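PDB 5IM3: ribonucleoside-diphosphate reductase from Pseudomonas aeruginosa, which probably reduces ribonucleoside diphosphates to the deoxyribonucleotides needed for DNA synthesis, using thioredoxin as reductant, and is an allosteric enzyme that binds dATP. Local coordinates for residues A[587-592]-A[873-878]; A[862-867]-A[896-901]; A[292-297]-A[349-354]. All coordinates share one frame; numbering follows the deposited sequence.

Interaction 1: A[587-592]-A[873-878]; sequences CTEITL and AQSLNL
Ser875 and Ala873 of the 873-878 loop each give a hydrogen bond to a backbone carbonyl of the 587-592 loop. Ser875 OG donates to Cys587 O at 2.7 Å. The hydroxyl arrives from above the carbonyl plane, 45° out of it. Further along the 587-592 loop, Glu589 O accepts from Ala873 N at 3.0 Å, with a bent N-H...O angle of 137°.

Water forms the second kind of link. One molecule donates to Thr588 OG1 at 2.8 Å and to Gln874 O at 3.0 Å, and accepts from Leu876 N. It therefore joins both loops through three bonds.

Van der Waals contacts fill in around these bonds. Glu589 CB lies 3.4 Å from Ser875 OG and 3.7 Å from Gln874 CA. The CG of Glu589 sits between its backbone N and carbonyl carbon (chi1 83°), and the bend at chi2 brings the carboxylate back beside Ser875. Ala873 CB points at the other loop and rests 3.5 Å from Glu589 O.

Thr902 adds a hydroxyl bond to Thr588 O, and Ala873 and Ser875 share backbone bonds with Ile769. Where they touch, the two chains run almost antiparallel, but they are irregular loop there. This is buried loop-to-loop packing in the ten-stranded alpha-beta barrel of ribonucleotide reductase, in the loops that lead into strands 600-608 and 878-881.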
ATOM      1  N   CYS A 587       4.101 -33.303 -17.519  1.00 42.62           N
ATOM      2  CA  CYS A 587       3.105 -33.366 -16.455  1.00 44.75           C
ATOM      3  C   CYS A 587       3.670 -33.867 -15.129  1.00 43.00           C
ATOM      4  O   CYS A 587       2.917 -33.986 -14.158  1.00 41.14           O
ATOM      5  CB  CYS A 587       1.933 -34.246 -16.905  1.00 47.53           C
ATOM      6  SG  CYS A 587       1.130 -33.635 -18.412  1.00 49.70           S
ATOM      7  N   THR A 588       4.968 -34.173 -15.072  1.00 41.42           N
ATOM      8  CA  THR A 588       5.714 -34.392 -13.828  1.00 40.69           C
ATOM      9  C   THR A 588       5.316 -35.677 -13.105  1.00 40.28           C
ATOM     10  O   THR A 588       5.337 -35.724 -11.877  1.00 45.06           O
ATOM     11  CB  THR A 588       5.582 -33.198 -12.871  1.00 40.55           C
ATOM     12  OG1 THR A 588       4.290 -33.203 -12.249  1.00 42.76           O
ATOM     13  CG2 THR A 588       5.797 -31.886 -13.617  1.00 40.09           C
ATOM     14  N   GLU A 589       4.977 -36.741 -13.840  1.00 43.71           N
ATOM     15  CA  GLU A 589       4.732 -38.045 -13.236  1.00 45.82           C
ATOM     16  C   GLU A 589       5.619 -39.147 -13.803  1.00 47.09           C
ATOM     17  O   GLU A 589       5.541 -40.286 -13.328  1.00 46.83           O
ATOM     18  CB  GLU A 589       3.257 -38.450 -13.396  1.00 48.47           C
ATOM     19  CG  GLU A 589       2.877 -39.098 -14.738  1.00 49.77           C
ATOM     20  CD  GLU A 589       2.813 -38.109 -15.881  1.00 50.41           C
ATOM     21  OE1 GLU A 589       3.167 -36.928 -15.680  1.00 50.59           O
ATOM     22  OE2 GLU A 589       2.397 -38.516 -16.985  1.00 51.84           O
ATOM     23  N   ILE A 590       6.456 -38.845 -14.791  1.00 44.36           N
ATOM     24  CA  ILE A 590       7.267 -39.840 -15.484  1.00 46.32           C
ATOM     25  C   ILE A 590       8.723 -39.657 -15.079  1.00 46.62           C
ATOM     26  O   ILE A 590       9.212 -38.526 -14.980  1.00 45.95           O
ATOM     27  CB  ILE A 590       7.096 -39.715 -17.011  1.00 44.85           C
ATOM     28  CG1 ILE A 590       5.617 -39.861 -17.389  1.00 44.14           C
ATOM     29  CG2 ILE A 590       7.946 -40.742 -17.736  1.00 44.88           C
ATOM     30  CD1 ILE A 590       4.998 -41.198 -17.001  1.00 44.66           C
ATOM     31  N   THR A 591       9.422 -40.782 -14.852  1.00 45.74           N
ATOM     32  CA  THR A 591      10.833 -40.760 -14.451  1.00 49.18           C
ATOM     33  C   THR A 591      11.552 -41.861 -15.236  1.00 48.69           C
ATOM     34  O   THR A 591      11.750 -42.974 -14.745  1.00 48.34           O
ATOM     35  CB  THR A 591      11.003 -40.938 -12.940  1.00 50.42           C
ATOM     36  OG1 THR A 591      10.379 -42.158 -12.521  1.00 52.27           O
ATOM     37  CG2 THR A 591      10.387 -39.774 -12.182  1.00 50.47           C
ATOM     38  N   LEU A 592      11.948 -41.531 -16.464  1.00 49.28           N
ATOM     39  CA  LEU A 592      12.612 -42.463 -17.363  1.00 49.93           C
ATOM     40  C   LEU A 592      13.964 -41.905 -17.797  1.00 48.03           C
ATOM     41  O   LEU A 592      14.168 -40.689 -17.841  1.00 45.15           O
ATOM     42  CB  LEU A 592      11.747 -42.740 -18.599  1.00 50.85           C
ATOM     43  CG  LEU A 592      10.368 -43.356 -18.348  1.00 51.28           C
ATOM     44  CD1 LEU A 592       9.573 -43.409 -19.645  1.00 49.69           C
ATOM     45  CD2 LEU A 592      10.491 -44.744 -17.739  1.00 51.39           C
ATOM     46  N   ALA A 873       6.255 -41.692 -10.833  1.00 42.54           N
ATOM     47  CA  ALA A 873       5.812 -40.629  -9.934  1.00 43.60           C
ATOM     48  C   ALA A 873       4.310 -40.429 -10.129  1.00 43.55           C
ATOM     49  O   ALA A 873       3.601 -41.306 -10.637  1.00 40.84           O
ATOM     50  CB  ALA A 873       6.632 -39.354 -10.181  1.00 40.93           C
ATOM     51  N   GLN A 874       3.804 -39.268  -9.712  1.00 47.32           N
ATOM     52  CA  GLN A 874       2.391 -38.946  -9.856  1.00 50.20           C
ATOM     53  C   GLN A 874       2.223 -37.440  -9.975  1.00 48.84           C
ATOM     54  O   GLN A 874       2.875 -36.675  -9.256  1.00 52.32           O
ATOM     55  CB  GLN A 874       1.575 -39.479  -8.668  1.00 56.52           C
ATOM     56  CG  GLN A 874       2.083 -39.042  -7.308  1.00 57.42           C
ATOM     57  CD  GLN A 874       1.487 -39.853  -6.171  1.00 61.13           C
ATOM     58  OE1 GLN A 874       0.267 -39.912  -6.001  1.00 61.61           O
ATOM     59  NE2 GLN A 874       2.350 -40.490  -5.387  1.00 63.13           N
ATOM     60  N   SER A 875       1.349 -37.022 -10.890  1.00 43.49           N
ATOM     61  CA  SER A 875       1.052 -35.604 -11.066  1.00 42.33           C
ATOM     62  C   SER A 875       0.244 -35.098  -9.878  1.00 43.94           C
ATOM     63  O   SER A 875      -0.892 -35.534  -9.661  1.00 45.66           O
ATOM     64  CB  SER A 875       0.289 -35.382 -12.367  1.00 39.84           C
ATOM     65  OG  SER A 875       1.046 -35.827 -13.470  1.00 41.12           O
ATOM     66  N   LEU A 876       0.821 -34.176  -9.117  1.00 45.82           N
ATOM     67  CA  LEU A 876       0.262 -33.757  -7.835  1.00 47.73           C
ATOM     68  C   LEU A 876       0.041 -32.250  -7.842  1.00 47.98           C
ATOM     69  O   LEU A 876       0.971 -31.479  -7.584  1.00 47.26           O
ATOM     70  CB  LEU A 876       1.181 -34.164  -6.690  1.00 48.18           C
ATOM     71  CG  LEU A 876       0.616 -33.918  -5.290  1.00 51.43           C
ATOM     72  CD1 LEU A 876      -0.630 -34.764  -5.054  1.00 50.25           C
ATOM     73  CD2 LEU A 876       1.672 -34.207  -4.238  1.00 52.04           C
ATOM     74  N   ASN A 877      -1.187 -31.829  -8.123  1.00 49.50           N
ATOM     75  CA  ASN A 877      -1.563 -30.439  -7.929  1.00 50.77           C
ATOM     76  C   ASN A 877      -1.796 -30.174  -6.449  1.00 50.19           C
ATOM     77  O   ASN A 877      -2.328 -31.022  -5.727  1.00 49.76           O
ATOM     78  CB  ASN A 877      -2.816 -30.103  -8.730  1.00 52.10           C
ATOM     79  CG  ASN A 877      -2.578 -30.153 -10.219  1.00 53.91           C
ATOM     80  OD1 ASN A 877      -1.530 -29.731 -10.707  1.00 53.85           O
ATOM     81  ND2 ASN A 877      -3.544 -30.687 -10.951  1.00 55.47           N
ATOM     82  N   LEU A 878      -1.374 -29.003  -5.991  1.00 47.83           N
ATOM     83  CA  LEU A 878      -1.548 -28.603  -4.605  1.00 48.15           C
ATOM     84  C   LEU A 878      -2.396 -27.345  -4.540  1.00 49.57           C
ATOM     85  O   LEU A 878      -2.221 -26.420  -5.341  1.00 49.07           O
ATOM     86  CB  LEU A 878      -0.200 -28.376  -3.918  1.00 49.67           C
ATOM     87  CG  LEU A 878       0.633 -29.637  -3.672  1.00 48.68           C
ATOM     88  CD1 LEU A 878       1.941 -29.272  -3.000  1.00 50.88           C
ATOM     89  CD2 LEU A 878      -0.121 -30.653  -2.827  1.00 50.48           C
TER
HETATM   90  O   HOH W   1       3.634 -33.763  -9.579  1.00 50.55           O

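Interaction 2: A[862-867]-A[896-901]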
ATOM      1  N   ALA A 862      -1.162 -38.297   1.553  1.00 57.20           N
ATOM      2  CA  ALA A 862      -1.760 -39.322   0.707  1.00 55.81           C
ATOM      3  C   ALA A 862      -0.849 -39.649  -0.468  1.00 55.40           C
ATOM      4  O   ALA A 862      -0.598 -40.821  -0.772  1.00 56.86           O
ATOM      5  CB  ALA A 862      -3.128 -38.857   0.211  1.00 55.01           C
ATOM      6  N   ALA A 863      -0.342 -38.615  -1.144  1.00 54.52           N
ATOM      7  CA  ALA A 863       0.573 -38.839  -2.256  1.00 51.50           C
ATOM      8  C   ALA A 863       1.845 -39.530  -1.782  1.00 52.08           C
ATOM      9  O   ALA A 863       2.396 -40.380  -2.489  1.00 53.77           O
ATOM     10  CB  ALA A 863       0.898 -37.513  -2.939  1.00 49.97           C
ATOM     11  N   SER A 864       2.314 -39.191  -0.577  1.00 50.87           N
ATOM     12  CA  SER A 864       3.520 -39.819  -0.044  1.00 51.38           C
ATOM     13  C   SER A 864       3.360 -41.330   0.069  1.00 53.60           C
ATOM     14  O   SER A 864       4.288 -42.085  -0.240  1.00 52.68           O
ATOM     15  CB  SER A 864       3.866 -39.221   1.320  1.00 49.91           C
ATOM     16  OG  SER A 864       4.974 -39.891   1.898  1.00 50.93           O
ATOM     17  N   ARG A 865       2.196 -41.792   0.523  1.00 55.75           N
ATOM     18  CA  ARG A 865       2.008 -43.225   0.706  1.00 60.36           C
ATOM     19  C   ARG A 865       1.726 -43.937  -0.609  1.00 59.52           C
ATOM     20  O   ARG A 865       2.075 -45.113  -0.756  1.00 60.55           O
ATOM     21  CB  ARG A 865       0.881 -43.488   1.700  1.00 64.70           C
ATOM     22  CG  ARG A 865       1.323 -43.342   3.141  1.00 67.03           C
ATOM     23  CD  ARG A 865       0.222 -42.737   3.955  1.00 68.87           C
ATOM     24  NE  ARG A 865       0.605 -42.501   5.342  1.00 72.93           N
ATOM     25  CZ  ARG A 865       0.501 -43.401   6.314  1.00 75.58           C
ATOM     26  NH1 ARG A 865       0.042 -44.619   6.057  1.00 75.77           N
ATOM     27  NH2 ARG A 865       0.869 -43.084   7.548  1.00 78.49           N
ATOM     28  N   ARG A 866       1.099 -43.256  -1.568  1.00 60.39           N
ATOM     29  CA  ARG A 866       0.957 -43.844  -2.894  1.00 61.61           C
ATOM     30  C   ARG A 866       2.319 -44.014  -3.553  1.00 59.04           C
ATOM     31  O   ARG A 866       2.570 -45.020  -4.225  1.00 58.74           O
ATOM     32  CB  ARG A 866       0.039 -42.981  -3.760  1.00 60.18           C
ATOM     33  CG  ARG A 866      -1.437 -43.119  -3.416  1.00 63.16           C
ATOM     34  CD  ARG A 866      -2.313 -42.374  -4.411  1.00 62.14           C
ATOM     35  NE  ARG A 866      -2.098 -40.931  -4.329  1.00 64.98           N
ATOM     36  CZ  ARG A 866      -2.845 -40.094  -3.614  1.00 64.93           C
ATOM     37  NH1 ARG A 866      -3.883 -40.539  -2.916  1.00 67.82           N
ATOM     38  NH2 ARG A 866      -2.553 -38.802  -3.603  1.00 64.12           N
ATOM     39  N   GLN A 867       3.219 -43.049  -3.342  1.00 56.00           N
ATOM     40  CA  GLN A 867       4.537 -43.087  -3.963  1.00 55.83           C
ATOM     41  C   GLN A 867       5.397 -44.234  -3.448  1.00 56.59           C
ATOM     42  O   GLN A 867       6.409 -44.560  -4.076  1.00 57.61           O
ATOM     43  CB  GLN A 867       5.260 -41.756  -3.729  1.00 54.53           C
ATOM     44  CG  GLN A 867       6.532 -41.575  -4.550  1.00 54.05           C
ATOM     45  CD  GLN A 867       6.300 -41.753  -6.037  1.00 52.70           C
ATOM     46  OE1 GLN A 867       5.724 -40.888  -6.695  1.00 50.61           O
ATOM     47  NE2 GLN A 867       6.743 -42.885  -6.574  1.00 54.35           N
ATOM     48  N   TRP A 896       8.941 -32.660   0.183  1.00 49.76           N
ATOM     49  CA  TRP A 896      10.265 -33.269   0.104  1.00 51.42           C
ATOM     50  C   TRP A 896      10.511 -34.192   1.291  1.00 53.40           C
ATOM     51  O   TRP A 896      11.006 -35.314   1.131  1.00 53.63           O
ATOM     52  CB  TRP A 896      11.326 -32.168   0.038  1.00 50.90           C
ATOM     53  CG  TRP A 896      12.732 -32.667  -0.022  1.00 48.93           C
ATOM     54  CD1 TRP A 896      13.337 -33.294  -1.073  1.00 47.32           C
ATOM     55  CD2 TRP A 896      13.719 -32.564   1.007  1.00 52.66           C
ATOM     56  NE1 TRP A 896      14.640 -33.594  -0.757  1.00 49.97           N
ATOM     57  CE2 TRP A 896      14.900 -33.155   0.515  1.00 51.54           C
ATOM     58  CE3 TRP A 896      13.720 -32.030   2.299  1.00 52.99           C
ATOM     59  CZ2 TRP A 896      16.066 -33.231   1.269  1.00 52.11           C
ATOM     60  CZ3 TRP A 896      14.876 -32.107   3.044  1.00 55.95           C
ATOM     61  CH2 TRP A 896      16.037 -32.698   2.525  1.00 56.47           C
ATOM     62  N   PHE A 897      10.162 -33.736   2.492  1.00 58.45           N
ATOM     63  CA  PHE A 897      10.394 -34.528   3.696  1.00 61.45           C
ATOM     64  C   PHE A 897       9.653 -35.861   3.650  1.00 61.85           C
ATOM     65  O   PHE A 897      10.075 -36.827   4.296  1.00 63.38           O
ATOM     66  CB  PHE A 897       9.976 -33.713   4.925  1.00 61.14           C
ATOM     67  CG  PHE A 897      10.401 -34.312   6.234  1.00 64.30           C
ATOM     68  CD1 PHE A 897      11.733 -34.310   6.613  1.00 65.22           C
ATOM     69  CD2 PHE A 897       9.465 -34.855   7.098  1.00 66.05           C
ATOM     70  CE1 PHE A 897      12.124 -34.854   7.822  1.00 67.95           C
ATOM     71  CE2 PHE A 897       9.851 -35.398   8.305  1.00 68.79           C
ATOM     72  CZ  PHE A 897      11.181 -35.398   8.667  1.00 70.32           C
ATOM     73  N   ARG A 898       8.560 -35.940   2.890  1.00 63.55           N
ATOM     74  CA  ARG A 898       7.732 -37.141   2.831  1.00 64.22           C
ATOM     75  C   ARG A 898       8.053 -38.023   1.631  1.00 62.32           C
ATOM     76  O   ARG A 898       7.265 -38.913   1.295  1.00 61.45           O
ATOM     77  CB  ARG A 898       6.250 -36.761   2.820  1.00 62.55           C
ATOM     78  CG  ARG A 898       5.764 -36.111   4.101  1.00 64.54           C
ATOM     79  CD  ARG A 898       5.836 -37.085   5.267  1.00 69.65           C
ATOM     80  NE  ARG A 898       5.551 -36.451   6.547  1.00 72.59           N
ATOM     81  CZ  ARG A 898       5.656 -37.068   7.718  1.00 76.12           C
ATOM     82  NH1 ARG A 898       6.031 -38.339   7.769  1.00 77.25           N
ATOM     83  NH2 ARG A 898       5.383 -36.413   8.838  1.00 79.26           N
ATOM     84  N   GLY A 899       9.188 -37.796   0.978  1.00 55.49           N
ATOM     85  CA  GLY A 899       9.637 -38.695  -0.062  1.00 55.27           C
ATOM     86  C   GLY A 899       8.924 -38.561  -1.385  1.00 52.87           C
ATOM     87  O   GLY A 899       8.954 -39.499  -2.187  1.00 53.90           O
ATOM     88  N   LEU A 900       8.286 -37.426  -1.650  1.00 48.45           N
ATOM     89  CA  LEU A 900       7.655 -37.227  -2.946  1.00 48.99           C
ATOM     90  C   LEU A 900       8.710 -36.978  -4.017  1.00 48.11           C
ATOM     91  O   LEU A 900       9.752 -36.364  -3.763  1.00 46.51           O
ATOM     92  CB  LEU A 900       6.671 -36.058  -2.893  1.00 49.80           C
ATOM     93  CG  LEU A 900       5.366 -36.290  -2.125  1.00 53.11           C
ATOM     94  CD1 LEU A 900       4.530 -35.024  -2.147  1.00 53.33           C
ATOM     95  CD2 LEU A 900       4.572 -37.459  -2.697  1.00 52.95           C
ATOM     96  N   LYS A 901       8.439 -37.477  -5.221  1.00 47.60           N
ATOM     97  CA  LYS A 901       9.341 -37.279  -6.346  1.00 47.80           C
ATOM     98  C   LYS A 901       9.052 -35.997  -7.108  1.00 48.32           C
ATOM     99  O   LYS A 901       9.985 -35.363  -7.611  1.00 48.81           O
ATOM    100  CB  LYS A 901       9.252 -38.470  -7.308  1.00 46.72           C
ATOM    101  CG  LYS A 901       9.645 -39.801  -6.691  1.00 48.32           C
ATOM    102  CD  LYS A 901       9.671 -40.901  -7.736  1.00 50.49           C
ATOM    103  CE  LYS A 901      10.056 -42.239  -7.130  1.00 51.61           C
ATOM    104  NZ  LYS A 901      10.068 -43.309  -8.158  1.00 52.81           N
TER
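Ser864 makes the one hydrogen bond between residues 862-867 and 896-901. Its OG donates to Arg898 O at 2.6 Å. The bond lies in the carbonyl plane and uses a lone pair of the oxygen. With OG trans to the backbone N (chi1 175°), the hydroxyl reaches across to the turn that follows helix 885-897. Arg898 CB packs against the same hydroxyl, 3.5 Å from Ser864 OG.

The tight part continues beside this bond. Leu900 sends its CD2 branch onto the backbone of helix 856-866. The methyl is 3.5 Å from both Ala863 C and Ser864 N. It also meets Ala863 CB at 3.7 Å, methyl against methyl.

The turn has a defined shape. Gly899, with positive phi, is the C-prime residue of a Schellman motif that ends helix 885-897. Leu900 N bonds back to Ala895 O, and Gly899 N to Trp896 O. Both segments belong to the barrel domain, and the motif places Arg898 O and the Leu900 side chain against the neighbouring helix.

Gln867 and Lys901 meet through their side chains, with no bond between the two. The chain of Gln867 bends at chi2 (55°), while that of Lys901 is extended beyond CG. They cross at about a right angle. Gln867 NE2 comes within 3.4 Å of Lys901 CE, but most other approaches here are near 4 Å. The polar ends of both turn to a shared outside partner: Gln867 NE2 and Lys901 NZ each bond to Gln872 O. The looser, partly exposed side is at Arg898. The end of its side chain leads away from the contact, and its NE forms a salt bridge with Glu861.

Interaction 3: A[292-297]-A[349-354]; sequences DQQFTY and SSFDYM
Phe351 pushes the edge of its ring into the face of Phe295. The pair is a T-shaped, edge-to-face stack, with centroids 5.4 Å apart and planes at 64°. The touching atom is Phe351 CZ, which lies over one face of the Phe295 ring, 3.7 Å from Phe295 CE1.

Gln294 covers the Phe351 ring from another direction. Its CB packs 3.8 Å from Phe351 CE2. The chain then runs on, extended beyond CG, and carries the terminal amide over one face of that ring. CG lies trans to the carbonyl carbon (chi1 -56°), and this directs the chain toward the 349-354 segment. The end of the amide also approaches the carbonyl of Ser349.

Phe351 has a positive phi and closes helix 337-349 in a Schellman motif, just ahead of strand 353-355. Its own carbonyl is bonded by Asn608 ND2. Pro319 of helix 319-330 also packs on Phe295. On the other segment, Thr296 is the N-cap of helix 297-307. The arrangement is aromatic packing between a helix C-terminal turn and an interhelical loop, within the all-alpha region of the ribonucleotide reductase large chain.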
ATOM      1  N   ASP A 292     -24.067 -48.936 -23.928  1.00 70.73           N
ATOM      2  CA  ASP A 292     -24.376 -47.562 -24.310  1.00 72.19           C
ATOM      3  C   ASP A 292     -25.138 -46.836 -23.209  1.00 71.70           C
ATOM      4  O   ASP A 292     -25.055 -45.607 -23.101  1.00 69.73           O
ATOM      5  CB  ASP A 292     -25.187 -47.544 -25.607  1.00 74.92           C
ATOM      6  CG  ASP A 292     -24.321 -47.685 -26.843  1.00 77.51           C
ATOM      7  OD1 ASP A 292     -23.098 -47.899 -26.700  1.00 77.17           O
ATOM      8  OD2 ASP A 292     -24.866 -47.586 -27.963  1.00 79.01           O
ATOM      9  N   GLN A 293     -25.885 -47.574 -22.386  1.00 73.46           N
ATOM     10  CA  GLN A 293     -26.638 -46.966 -21.298  1.00 75.20           C
ATOM     11  C   GLN A 293     -25.738 -46.398 -20.206  1.00 73.77           C
ATOM     12  O   GLN A 293     -26.225 -45.643 -19.357  1.00 74.47           O
ATOM     13  CB  GLN A 293     -27.597 -47.995 -20.689  1.00 78.23           C
ATOM     14  CG  GLN A 293     -28.491 -48.714 -21.700  1.00 78.50           C
ATOM     15  CD  GLN A 293     -29.370 -47.765 -22.493  1.00 79.15           C
ATOM     16  OE1 GLN A 293     -28.905 -47.099 -23.417  1.00 79.94           O
ATOM     17  NE2 GLN A 293     -30.647 -47.696 -22.132  1.00 81.72           N
ATOM     18  N   GLN A 294     -24.445 -46.732 -20.213  1.00 64.97           N
ATOM     19  CA  GLN A 294     -23.534 -46.279 -19.169  1.00 64.70           C
ATOM     20  C   GLN A 294     -23.157 -44.811 -19.308  1.00 61.69           C
ATOM     21  O   GLN A 294     -22.676 -44.217 -18.339  1.00 62.06           O
ATOM     22  CB  GLN A 294     -22.254 -47.121 -19.186  1.00 63.59           C
ATOM     23  CG  GLN A 294     -22.481 -48.618 -19.046  1.00 65.97           C
ATOM     24  CD  GLN A 294     -21.234 -49.427 -19.339  1.00 65.42           C
ATOM     25  OE1 GLN A 294     -20.206 -48.882 -19.749  1.00 63.07           O
ATOM     26  NE2 GLN A 294     -21.317 -50.737 -19.135  1.00 66.77           N
ATOM     27  N   PHE A 295     -23.376 -44.214 -20.475  1.00 60.32           N
ATOM     28  CA  PHE A 295     -22.786 -42.922 -20.794  1.00 58.73           C
ATOM     29  C   PHE A 295     -23.491 -41.781 -20.075  1.00 59.93           C
ATOM     30  O   PHE A 295     -24.724 -41.697 -20.070  1.00 61.08           O
ATOM     31  CB  PHE A 295     -22.830 -42.674 -22.300  1.00 58.46           C
ATOM     32  CG  PHE A 295     -21.732 -43.355 -23.057  1.00 58.75           C
ATOM     33  CD1 PHE A 295     -20.424 -42.920 -22.940  1.00 57.55           C
ATOM     34  CD2 PHE A 295     -22.008 -44.420 -23.896  1.00 57.47           C
ATOM     35  CE1 PHE A 295     -19.409 -43.540 -23.637  1.00 55.04           C
ATOM     36  CE2 PHE A 295     -20.998 -45.045 -24.595  1.00 57.39           C
ATOM     37  CZ  PHE A 295     -19.697 -44.606 -24.465  1.00 56.27           C
ATOM     38  N   THR A 296     -22.697 -40.903 -19.473  1.00 62.66           N
ATOM     39  CA  THR A 296     -23.162 -39.583 -19.090  1.00 64.24           C
ATOM     40  C   THR A 296     -23.220 -38.687 -20.325  1.00 65.93           C
ATOM     41  O   THR A 296     -22.602 -38.968 -21.357  1.00 63.20           O
ATOM     42  CB  THR A 296     -22.236 -38.964 -18.044  1.00 64.74           C
ATOM     43  OG1 THR A 296     -20.934 -38.769 -18.614  1.00 64.55           O
ATOM     44  CG2 THR A 296     -22.119 -39.870 -16.828  1.00 65.81           C
ATOM     45  N   TYR A 297     -23.978 -37.596 -20.210  1.00 68.51           N
ATOM     46  CA  TYR A 297     -24.104 -36.669 -21.330  1.00 69.36           C
ATOM     47  C   TYR A 297     -22.748 -36.087 -21.711  1.00 68.00           C
ATOM     48  O   TYR A 297     -22.428 -35.961 -22.900  1.00 66.00           O
ATOM     49  CB  TYR A 297     -25.093 -35.561 -20.975  1.00 73.61           C
ATOM     50  CG  TYR A 297     -25.355 -34.581 -22.092  1.00 75.24           C
ATOM     51  CD1 TYR A 297     -25.748 -35.021 -23.350  1.00 75.34           C
ATOM     52  CD2 TYR A 297     -25.232 -33.213 -21.884  1.00 77.06           C
ATOM     53  CE1 TYR A 297     -25.997 -34.128 -24.375  1.00 76.10           C
ATOM     54  CE2 TYR A 297     -25.481 -32.311 -22.903  1.00 78.52           C
ATOM     55  CZ  TYR A 297     -25.863 -32.775 -24.146  1.00 78.15           C
ATOM     56  OH  TYR A 297     -26.113 -31.884 -25.163  1.00 79.68           O
ATOM     57  N   SER A 349     -15.096 -50.831 -22.864  1.00 55.40           N
ATOM     58  CA  SER A 349     -16.511 -50.479 -22.932  1.00 58.29           C
ATOM     59  C   SER A 349     -17.194 -50.493 -21.569  1.00 58.36           C
ATOM     60  O   SER A 349     -18.241 -49.857 -21.412  1.00 59.64           O
ATOM     61  CB  SER A 349     -17.241 -51.433 -23.881  1.00 58.64           C
ATOM     62  OG  SER A 349     -17.095 -52.778 -23.461  1.00 56.80           O
ATOM     63  N   SER A 350     -16.638 -51.206 -20.591  1.00 56.44           N
ATOM     64  CA  SER A 350     -17.188 -51.234 -19.243  1.00 57.83           C
ATOM     65  C   SER A 350     -16.686 -50.092 -18.372  1.00 59.01           C
ATOM     66  O   SER A 350     -17.179 -49.928 -17.251  1.00 59.53           O
ATOM     67  CB  SER A 350     -16.844 -52.560 -18.562  1.00 59.61           C
ATOM     68  OG  SER A 350     -15.457 -52.635 -18.290  1.00 61.04           O
ATOM     69  N   PHE A 351     -15.716 -49.313 -18.855  1.00 56.97           N
ATOM     70  CA  PHE A 351     -15.096 -48.222 -18.111  1.00 56.64           C
ATOM     71  C   PHE A 351     -14.243 -48.718 -16.947  1.00 57.82           C
ATOM     72  O   PHE A 351     -13.887 -47.928 -16.066  1.00 57.20           O
ATOM     73  CB  PHE A 351     -16.137 -47.221 -17.586  1.00 56.64           C
ATOM     74  CG  PHE A 351     -17.007 -46.606 -18.657  1.00 54.86           C
ATOM     75  CD1 PHE A 351     -16.742 -46.797 -20.004  1.00 52.76           C
ATOM     76  CD2 PHE A 351     -18.093 -45.821 -18.301  1.00 57.26           C
ATOM     77  CE1 PHE A 351     -17.549 -46.225 -20.969  1.00 53.23           C
ATOM     78  CE2 PHE A 351     -18.901 -45.249 -19.265  1.00 55.84           C
ATOM     79  CZ  PHE A 351     -18.629 -45.448 -20.597  1.00 53.57           C
ATOM     80  N   ASP A 352     -13.907 -50.011 -16.911  1.00 54.84           N
ATOM     81  CA  ASP A 352     -13.011 -50.506 -15.871  1.00 56.21           C
ATOM     82  C   ASP A 352     -11.617 -49.907 -16.009  1.00 56.48           C
ATOM     83  O   ASP A 352     -10.939 -49.667 -15.002  1.00 52.64           O
ATOM     84  CB  ASP A 352     -12.934 -52.032 -15.927  1.00 59.18           C
ATOM     85  CG  ASP A 352     -14.199 -52.700 -15.426  1.00 63.16           C
ATOM     86  OD1 ASP A 352     -15.158 -51.983 -15.067  1.00 63.66           O
ATOM     87  OD2 ASP A 352     -14.233 -53.949 -15.397  1.00 64.93           O
ATOM     88  N   TYR A 353     -11.182 -49.667 -17.245  1.00 55.73           N
ATOM     89  CA  TYR A 353      -9.897 -49.061 -17.555  1.00 53.50           C
ATOM     90  C   TYR A 353     -10.081 -48.274 -18.842  1.00 52.52           C
ATOM     91  O   TYR A 353     -10.954 -48.592 -19.653  1.00 53.91           O
ATOM     92  CB  TYR A 353      -8.797 -50.127 -17.695  1.00 55.51           C
ATOM     93  CG  TYR A 353      -7.596 -49.715 -18.523  1.00 54.56           C
ATOM     94  CD1 TYR A 353      -7.568 -49.921 -19.899  1.00 53.84           C
ATOM     95  CD2 TYR A 353      -6.482 -49.139 -17.927  1.00 52.15           C
ATOM     96  CE1 TYR A 353      -6.467 -49.551 -20.658  1.00 52.74           C
ATOM     97  CE2 TYR A 353      -5.379 -48.767 -18.676  1.00 53.42           C
ATOM     98  CZ  TYR A 353      -5.377 -48.978 -20.040  1.00 51.81           C
ATOM     99  OH  TYR A 353      -4.281 -48.607 -20.783  1.00 50.32           O
ATOM    100  N   MET A 354      -9.276 -47.230 -19.018  1.00 53.36           N
ATOM    101  CA  MET A 354      -9.370 -46.408 -20.218  1.00 52.32           C
ATOM    102  C   MET A 354      -7.970 -46.093 -20.711  1.00 53.55           C
ATOM    103  O   MET A 354      -7.148 -45.561 -19.961  1.00 55.70           O
ATOM    104  CB  MET A 354     -10.150 -45.117 -19.949  1.00 52.42           C
ATOM    105  CG  MET A 354     -10.535 -44.358 -21.211  1.00 51.73           C
ATOM    106  SD  MET A 354     -11.462 -45.360 -22.397  1.00 55.05           S
ATOM    107  CE  MET A 354     -12.914 -45.791 -21.437  1.00 53.24           C
TER

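Overall arrangement
Interaction 3 comes first along the chain: both its segments precede those of interaction 1. It belongs to the all-alpha domain, whereas interactions 1 and 2 share the barrel domain. The segments of interactions 1 and 2 alternate in sequence, and their centres are 11 Å apart. They touch directly: Gln874 OE1 of interaction 1 probably accepts a hydrogen bond from Arg866 NE of interaction 2. The centre of interaction 3 is 26 Å from that of interaction 1 and 32 Å from that of interaction 2. Interactions 1 and 2 thus tie the C-terminal part of the barrel domain together and to an earlier loop of it. Interaction 3 packs the all-alpha part beside strand 353-355, which joins the barrel sheet through strand 600-608.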